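Local coordinates for protein tRNA dimethylallyltransferase (Bacillus halodurans, PDB 3EXA) that probably transfers a dimethylallyl group from dimethylallyl diphosphate to the adenine at position 37 of tRNAs that read codons beginning with uridine, at residues A[22-27]-A[298-302]; A[72-78]-A[103-108]. One frame throughout, in Å; residues are numbered along the deposited sequence.

Contact 1. Residues A[22-27]-A[298-302]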
HETATM    1  N   MSE A  22      38.994  19.283   9.165  1.00 24.71           N
HETATM    2  CA  MSE A  22      39.636  20.342   9.947  1.00 26.05           C
HETATM    3  C   MSE A  22      38.628  20.965  10.903  1.00 24.06           C
HETATM    4  O   MSE A  22      38.980  21.386  11.997  1.00 25.40           O
HETATM    5  CB  MSE A  22      40.214  21.427   9.027  1.00 38.52           C
HETATM    6  CG  MSE A  22      41.465  21.014   8.213  1.00 54.06           C
HETATM    7 SE   MSE A  22      43.056  20.434   9.226  1.00 68.06          SE
HETATM    8  CE  MSE A  22      43.219  18.586   8.612  1.00 53.99           C
ATOM      9  N   LEU A  23      37.374  21.023  10.478  1.00 23.85           N
ATOM     10  CA  LEU A  23      36.333  21.566  11.312  1.00 20.45           C
ATOM     11  C   LEU A  23      36.013  20.584  12.428  1.00 21.34           C
ATOM     12  O   LEU A  23      35.752  20.980  13.561  1.00 20.34           O
ATOM     13  CB  LEU A  23      35.078  21.823  10.487  1.00 17.95           C
ATOM     14  CG  LEU A  23      35.099  23.105   9.668  1.00 19.44           C
ATOM     15  CD1 LEU A  23      33.818  23.210   8.871  1.00 18.60           C
ATOM     16  CD2 LEU A  23      35.243  24.306  10.596  1.00 17.99           C
ATOM     17  N   ALA A  24      36.041  19.298  12.108  1.00 17.62           N
ATOM     18  CA  ALA A  24      35.726  18.265  13.091  1.00 18.51           C
ATOM     19  C   ALA A  24      36.825  18.082  14.131  1.00 23.73           C
ATOM     20  O   ALA A  24      36.581  17.553  15.220  1.00 24.81           O
ATOM     21  CB  ALA A  24      35.448  16.943  12.386  1.00 14.85           C
ATOM     22  N   LYS A  25      38.032  18.521  13.796  1.00 26.69           N
ATOM     23  CA  LYS A  25      39.161  18.411  14.707  1.00 29.52           C
ATOM     24  C   LYS A  25      39.024  19.379  15.874  1.00 33.73           C
ATOM     25  O   LYS A  25      39.086  18.984  17.040  1.00 36.83           O
ATOM     26  CB  LYS A  25      40.469  18.685  13.964  1.00 28.98           C
ATOM     27  CG  LYS A  25      40.916  17.559  13.056  1.00 22.94           C
ATOM     28  CD  LYS A  25      42.123  17.986  12.246  1.00 30.60           C
ATOM     29  CE  LYS A  25      42.677  16.834  11.429  1.00 35.33           C
ATOM     30  NZ  LYS A  25      43.256  15.772  12.304  1.00 38.78           N
ATOM     31  N   ARG A  26      38.829  20.652  15.565  1.00 33.68           N
ATOM     32  CA  ARG A  26      38.695  21.647  16.618  1.00 34.72           C
ATOM     33  C   ARG A  26      37.272  21.732  17.166  1.00 32.54           C
ATOM     34  O   ARG A  26      36.974  22.582  17.999  1.00 35.50           O
ATOM     35  CB  ARG A  26      39.149  23.010  16.097  1.00 42.58           C
ATOM     36  CG  ARG A  26      38.497  23.399  14.796  1.00 42.23           C
ATOM     37  CD  ARG A  26      39.485  24.076  13.851  1.00 54.53           C
ATOM     38  NE  ARG A  26      39.740  25.485  14.143  1.00 51.10           N
ATOM     39  CZ  ARG A  26      40.370  26.303  13.301  1.00 54.78           C
ATOM     40  NH1 ARG A  26      40.572  27.581  13.614  1.00 46.92           N
ATOM     41  NH2 ARG A  26      40.795  25.834  12.134  1.00 43.50           N
ATOM     42  N   LEU A  27      36.400  20.838  16.714  1.00 30.32           N
ATOM     43  CA  LEU A  27      35.022  20.835  17.174  1.00 22.57           C
ATOM     44  C   LEU A  27      34.662  19.460  17.720  1.00 23.79           C
ATOM     45  O   LEU A  27      33.488  19.151  17.912  1.00 25.66           O
ATOM     46  CB  LEU A  27      34.094  21.204  16.017  1.00 26.37           C
ATOM     47  CG  LEU A  27      33.173  22.424  16.182  1.00 31.32           C
ATOM     48  CD1 LEU A  27      33.960  23.625  16.662  1.00 32.37           C
ATOM     49  CD2 LEU A  27      32.507  22.732  14.853  1.00 24.81           C
ATOM     50  N   ILE A 298      38.916  28.533   6.745  1.00 15.58           N
ATOM     51  CA  ILE A 298      38.529  27.537   7.727  1.00 19.66           C
ATOM     52  C   ILE A 298      38.324  28.185   9.093  1.00 18.84           C
ATOM     53  O   ILE A 298      37.469  27.758   9.868  1.00 24.98           O
ATOM     54  CB  ILE A 298      39.584  26.415   7.810  1.00 17.72           C
ATOM     55  CG1 ILE A 298      38.897  25.088   8.123  1.00 25.43           C
ATOM     56  CG2 ILE A 298      40.635  26.744   8.858  1.00 18.95           C
ATOM     57  CD1 ILE A 298      38.344  24.979   9.520  1.00 35.97           C
HETATM   58  N   MSE A 299      39.099  29.225   9.380  1.00 11.37           N
HETATM   59  CA  MSE A 299      38.970  29.918  10.650  1.00 20.19           C
HETATM   60  C   MSE A 299      37.668  30.722  10.644  1.00 16.98           C
HETATM   61  O   MSE A 299      36.997  30.831  11.668  1.00 24.49           O
HETATM   62  CB  MSE A 299      40.183  30.832  10.870  1.00 28.17           C
HETATM   63  CG  MSE A 299      40.328  31.400  12.276  1.00 43.22           C
HETATM   64 SE   MSE A 299      42.081  32.245  12.576  1.00 60.98          SE
HETATM   65  CE  MSE A 299      41.907  33.781  11.380  1.00 49.55           C
ATOM     66  N   GLU A 300      37.301  31.262   9.485  1.00 13.33           N
ATOM     67  CA  GLU A 300      36.071  32.039   9.362  1.00 10.75           C
ATOM     68  C   GLU A 300      34.861  31.126   9.454  1.00 13.75           C
ATOM     69  O   GLU A 300      33.845  31.485  10.051  1.00 15.13           O
ATOM     70  CB  GLU A 300      36.023  32.777   8.022  1.00 14.37           C
ATOM     71  CG  GLU A 300      34.718  33.537   7.770  1.00 10.35           C
ATOM     72  CD  GLU A 300      34.470  33.820   6.293  1.00 23.83           C
ATOM     73  OE1 GLU A 300      35.448  33.805   5.505  1.00 20.80           O
ATOM     74  OE2 GLU A 300      33.295  34.065   5.918  1.00 24.44           O
ATOM     75  N   ILE A 301      34.972  29.945   8.852  1.00 12.12           N
ATOM     76  CA  ILE A 301      33.879  28.981   8.848  1.00  8.82           C
ATOM     77  C   ILE A 301      33.648  28.392  10.229  1.00 13.90           C
ATOM     78  O   ILE A 301      32.507  28.150  10.606  1.00  8.55           O
ATOM     79  CB  ILE A 301      34.155  27.813   7.874  1.00 14.65           C
ATOM     80  CG1 ILE A 301      34.124  28.319   6.433  1.00 13.07           C
ATOM     81  CG2 ILE A 301      33.106  26.716   8.066  1.00 20.35           C
ATOM     82  CD1 ILE A 301      34.497  27.273   5.423  1.00  3.22           C
ATOM     83  N   HIS A 302      34.733  28.144  10.967  1.00 11.81           N
ATOM     84  CA  HIS A 302      34.633  27.577  12.303  1.00 13.14           C
ATOM     85  C   HIS A 302      33.982  28.566  13.252  1.00 20.91           C
ATOM     86  O   HIS A 302      33.156  28.196  14.091  1.00 20.41           O
ATOM     87  CB  HIS A 302      36.005  27.213  12.846  1.00 13.66           C
ATOM     88  CG  HIS A 302      36.015  26.968  14.326  1.00 18.61           C
ATOM     89  ND1 HIS A 302      36.089  27.988  15.247  1.00 19.40           N
ATOM     90  CD2 HIS A 302      35.923  25.818  15.037  1.00 21.71           C
ATOM     91  CE1 HIS A 302      36.046  27.477  16.471  1.00 11.54           C
ATOM     92  NE2 HIS A 302      35.945  26.168  16.369  1.00 22.44           N
TER
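L23 and I298 pack methyl against methyl, with L23 CD2 3.4 Å from I298 CD1. That is tight for two carbons. The two side chains run past each other, each heading toward the other's backbone. L23 is forked. Its CD1 turns to I301 CG2, 3.7 Å away, and L23 as a whole crosses the I301 side chain at about a right angle. CD2 also rests on the backbone of H302, at 3.7 Å from H302 CA. On the flank, M22, a selenomethionine, adds only its CB, which sits 4.0 Å from I298 CG1; its selenium turns off elsewhere.

The contact joins the later part of helix 16-25, which follows the P-loop, and the residues after it to the C-terminal helix 294-317. Both sides lean on the parallel sheet: L23 and L27 touch F96 of strand 94-98, and I301 touches F287 of the edge strand 284-288.

The outer half is built round H302. Its CG stands anti to the backbone N (chi1 165°), which sends the ring across to R26 and L27. R26 CG comes within 3.5 Å of H302 CD2. R26 starts from the crowded position, CG between N and the carbonyl carbon (chi1 51°), and then bends at chi2 and chi3. The bends bring NE over the imidazole, while CG passes beside CD2. NE lies 3.8 Å above one face of the H302 ring, near the rim, and the guanidinium and ring planes are 27° apart. Beyond NE, R26 NH2 reaches I298 obliquely, 3.4 Å from I298 CG2, while NH1 nears the selenomethionine M299. L27 CD1 meets the same imidazole obliquely, at NE2 and CD2. No hydrogen bond crosses here, and the arginine so close by would probably disfavour a protonated H302.

Contact 2. Residues A[72-78]-A[103-108]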
ATOM      1  N   PHE A  72      20.975   0.639  -2.024  1.00 28.32           N
ATOM      2  CA  PHE A  72      21.039   1.494  -0.843  1.00 26.76           C
ATOM      3  C   PHE A  72      20.160   2.725  -1.047  1.00 26.07           C
ATOM      4  O   PHE A  72      20.628   3.771  -1.504  1.00 20.06           O
ATOM      5  CB  PHE A  72      22.489   1.930  -0.588  1.00 29.22           C
ATOM      6  CG  PHE A  72      22.717   2.492   0.786  1.00 32.18           C
ATOM      7  CD1 PHE A  72      22.647   1.667   1.903  1.00 28.26           C
ATOM      8  CD2 PHE A  72      22.955   3.850   0.969  1.00 23.73           C
ATOM      9  CE1 PHE A  72      22.808   2.188   3.181  1.00 29.74           C
ATOM     10  CE2 PHE A  72      23.116   4.374   2.241  1.00 25.56           C
ATOM     11  CZ  PHE A  72      23.041   3.542   3.351  1.00 19.49           C
ATOM     12  N   SER A  73      18.885   2.597  -0.694  1.00 21.87           N
ATOM     13  CA  SER A  73      17.934   3.686  -0.855  1.00 23.14           C
ATOM     14  C   SER A  73      18.084   4.777   0.195  1.00 25.76           C
ATOM     15  O   SER A  73      18.801   4.626   1.189  1.00 27.88           O
ATOM     16  CB  SER A  73      16.498   3.155  -0.794  1.00 25.96           C
ATOM     17  OG  SER A  73      16.154   2.784   0.534  1.00 27.38           O
ATOM     18  N   VAL A  74      17.384   5.880  -0.031  1.00 27.08           N
ATOM     19  CA  VAL A  74      17.411   6.991   0.894  1.00 30.19           C
ATOM     20  C   VAL A  74      16.945   6.495   2.261  1.00 26.50           C
ATOM     21  O   VAL A  74      17.519   6.844   3.290  1.00 29.59           O
ATOM     22  CB  VAL A  74      16.487   8.112   0.415  1.00 21.89           C
ATOM     23  CG1 VAL A  74      15.054   7.647   0.464  1.00 28.49           C
ATOM     24  CG2 VAL A  74      16.683   9.334   1.267  1.00 29.35           C
ATOM     25  N   ALA A  75      15.908   5.665   2.261  1.00 28.82           N
ATOM     26  CA  ALA A  75      15.371   5.124   3.500  1.00 28.74           C
ATOM     27  C   ALA A  75      16.444   4.327   4.238  1.00 30.47           C
ATOM     28  O   ALA A  75      16.553   4.425   5.458  1.00 30.46           O
ATOM     29  CB  ALA A  75      14.163   4.242   3.213  1.00 16.79           C
ATOM     30  N   ASP A  76      17.231   3.541   3.504  1.00 27.53           N
ATOM     31  CA  ASP A  76      18.286   2.762   4.134  1.00 23.71           C
ATOM     32  C   ASP A  76      19.252   3.744   4.793  1.00 27.05           C
ATOM     33  O   ASP A  76      19.664   3.552   5.932  1.00 27.10           O
ATOM     34  CB  ASP A  76      19.070   1.906   3.118  1.00 25.12           C
ATOM     35  CG  ASP A  76      18.211   0.855   2.417  1.00 31.59           C
ATOM     36  OD1 ASP A  76      17.467   0.110   3.098  1.00 25.66           O
ATOM     37  OD2 ASP A  76      18.303   0.761   1.166  1.00 34.81           O
ATOM     38  N   PHE A  77      19.612   4.804   4.076  1.00 23.84           N
ATOM     39  CA  PHE A  77      20.541   5.789   4.619  1.00 22.26           C
ATOM     40  C   PHE A  77      20.013   6.451   5.890  1.00 25.42           C
ATOM     41  O   PHE A  77      20.729   6.543   6.887  1.00 25.13           O
ATOM     42  CB  PHE A  77      20.853   6.864   3.579  1.00 21.63           C
ATOM     43  CG  PHE A  77      21.666   8.006   4.120  1.00 22.09           C
ATOM     44  CD1 PHE A  77      21.116   9.279   4.215  1.00 16.20           C
ATOM     45  CD2 PHE A  77      22.964   7.802   4.572  1.00 18.08           C
ATOM     46  CE1 PHE A  77      21.846  10.331   4.759  1.00 24.69           C
ATOM     47  CE2 PHE A  77      23.701   8.852   5.118  1.00 21.89           C
ATOM     48  CZ  PHE A  77      23.139  10.118   5.212  1.00 13.19           C
ATOM     49  N   GLN A  78      18.763   6.903   5.847  1.00 21.55           N
ATOM     50  CA  GLN A  78      18.126   7.562   6.980  1.00 21.05           C
ATOM     51  C   GLN A  78      18.068   6.676   8.233  1.00 23.40           C
ATOM     52  O   GLN A  78      18.321   7.151   9.341  1.00 22.73           O
ATOM     53  CB  GLN A  78      16.718   8.014   6.575  1.00 21.25           C
ATOM     54  CG  GLN A  78      15.924   8.720   7.670  1.00 25.52           C
ATOM     55  CD  GLN A  78      14.512   9.088   7.223  1.00 34.27           C
ATOM     56  OE1 GLN A  78      14.320  10.004   6.424  1.00 40.32           O
ATOM     57  NE2 GLN A  78      13.518   8.361   7.730  1.00 42.40           N
ATOM     58  N   LEU A 103      18.848  14.497  -1.766  1.00 40.44           N
ATOM     59  CA  LEU A 103      17.890  13.485  -1.350  1.00 38.46           C
ATOM     60  C   LEU A 103      18.226  12.832  -0.019  1.00 36.20           C
ATOM     61  O   LEU A 103      17.352  12.663   0.832  1.00 41.10           O
ATOM     62  CB  LEU A 103      17.783  12.399  -2.413  1.00 40.71           C
ATOM     63  CG  LEU A 103      16.532  12.418  -3.273  1.00 41.88           C
ATOM     64  CD1 LEU A 103      16.631  11.290  -4.288  1.00 44.26           C
ATOM     65  CD2 LEU A 103      15.298  12.253  -2.398  1.00 34.08           C
ATOM     66  N   TYR A 104      19.489  12.460   0.158  1.00 32.10           N
ATOM     67  CA  TYR A 104      19.921  11.802   1.386  1.00 28.53           C
ATOM     68  C   TYR A 104      20.068  12.763   2.561  1.00 30.57           C
ATOM     69  O   TYR A 104      19.755  12.408   3.702  1.00 29.08           O
ATOM     70  CB  TYR A 104      21.242  11.050   1.147  1.00 33.20           C
ATOM     71  CG  TYR A 104      21.107   9.798   0.293  1.00 32.80           C
ATOM     72  CD1 TYR A 104      20.495   9.843  -0.966  1.00 46.69           C
ATOM     73  CD2 TYR A 104      21.593   8.568   0.742  1.00 38.18           C
ATOM     74  CE1 TYR A 104      20.367   8.690  -1.760  1.00 41.20           C
ATOM     75  CE2 TYR A 104      21.472   7.406  -0.040  1.00 40.25           C
ATOM     76  CZ  TYR A 104      20.857   7.478  -1.289  1.00 43.80           C
ATOM     77  OH  TYR A 104      20.711   6.342  -2.067  1.00 42.95           O
ATOM     78  N   VAL A 105      20.531  13.980   2.287  1.00 25.93           N
ATOM     79  CA  VAL A 105      20.699  14.971   3.340  1.00 26.89           C
ATOM     80  C   VAL A 105      19.355  15.504   3.819  1.00 25.50           C
ATOM     81  O   VAL A 105      19.135  15.617   5.024  1.00 34.05           O
ATOM     82  CB  VAL A 105      21.592  16.169   2.887  1.00 26.54           C
ATOM     83  CG1 VAL A 105      22.958  15.669   2.458  1.00 20.91           C
ATOM     84  CG2 VAL A 105      20.926  16.928   1.756  1.00 36.38           C
ATOM     85  N   ASN A 106      18.448  15.820   2.897  1.00 26.58           N
ATOM     86  CA  ASN A 106      17.137  16.332   3.304  1.00 26.39           C
ATOM     87  C   ASN A 106      16.332  15.315   4.077  1.00 24.15           C
ATOM     88  O   ASN A 106      15.584  15.676   4.977  1.00 25.29           O
ATOM     89  CB  ASN A 106      16.319  16.784   2.105  1.00 24.58           C
ATOM     90  CG  ASN A 106      16.825  18.069   1.528  1.00 39.64           C
ATOM     91  OD1 ASN A 106      17.718  18.702   2.090  1.00 48.03           O
ATOM     92  ND2 ASN A 106      16.255  18.476   0.406  1.00 49.44           N
ATOM     93  N   ALA A 107      16.485  14.045   3.730  1.00 24.65           N
ATOM     94  CA  ALA A 107      15.744  13.008   4.416  1.00 27.50           C
ATOM     95  C   ALA A 107      16.179  12.886   5.873  1.00 26.05           C
ATOM     96  O   ALA A 107      15.377  12.543   6.735  1.00 25.68           O
ATOM     97  CB  ALA A 107      15.924  11.685   3.698  1.00 30.84           C
ATOM     98  N   VAL A 108      17.450  13.172   6.141  1.00 27.51           N
ATOM     99  CA  VAL A 108      17.997  13.088   7.494  1.00 22.48           C
ATOM    100  C   VAL A 108      17.702  14.332   8.322  1.00 23.64           C
ATOM    101  O   VAL A 108      17.310  14.236   9.479  1.00 24.26           O
ATOM    102  CB  VAL A 108      19.525  12.906   7.464  1.00 22.05           C
ATOM    103  CG1 VAL A 108      20.111  13.157   8.844  1.00 15.25           C
ATOM    104  CG2 VAL A 108      19.864  11.511   6.976  1.00 18.49           C
TER
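V74 CG2 and A107 CB meet at 3.5 Å, a snug methyl pair between helices 74-90 and 102-110. The axes of segments 74-78 and 103-108 pass 9.2 Å apart. Beside this pair the Y104 ring lies against helix 74-90. V74 CA sits over one face of it, 4.2 Å from the ring centroid, a CH-pi contact. F77 comes obliquely, its CB 3.4 Å from Y104 CD2 and the two ring planes 42° apart. The edge of the F77 ring points at the backbone: F77 CE1 is 3.1 Å from Y104 O. Y104 CG is anti to its carbonyl carbon (chi1 -72°), which carries the ring to the start of helix 74-90.

There the phenol OH of Y104 donates to F72 O, on the residue just before the N-cap S73, at 2.6 Å, in the carbonyl plane, with a C=O...O angle of 157°. The helix start itself is closed by a capping box of S73 and D76. At the other end Q78 OE1 lies 2.8 Å from A107 O without bonding to it; the Q78 amide is held by NE2 to F112 O. Y104 also lies close to T101, a probable tRNA-contacting site. A phenylalanine in place of Y104 would probably leave F72 O without its hydrogen-bond mate. The tyrosine thus fastens the residue before the N-cap by one short bond, the single hydrogen bond across a contact made mostly of carbon.

The two contacts do not touch. Their centres are 26 Å apart and their nearest atoms about 15 Å. Along the chain the order is 22-27, 72-78, 103-108, 298-302, so contact 2 falls wholly between the halves of contact 1. Contact 2 is local: strand 94-98 runs in the chain between its helices 74-90 and 102-110. F96 of that strand packs against contact 1. Contact 1 is long-range and ties the C-terminal helix to helix 16-25 after the P-loop, farther out on the same parallel-sheet domain. Contact 2 is buried near the chain centre, by a probable tRNA site. The two thus brace different parts of the enzyme.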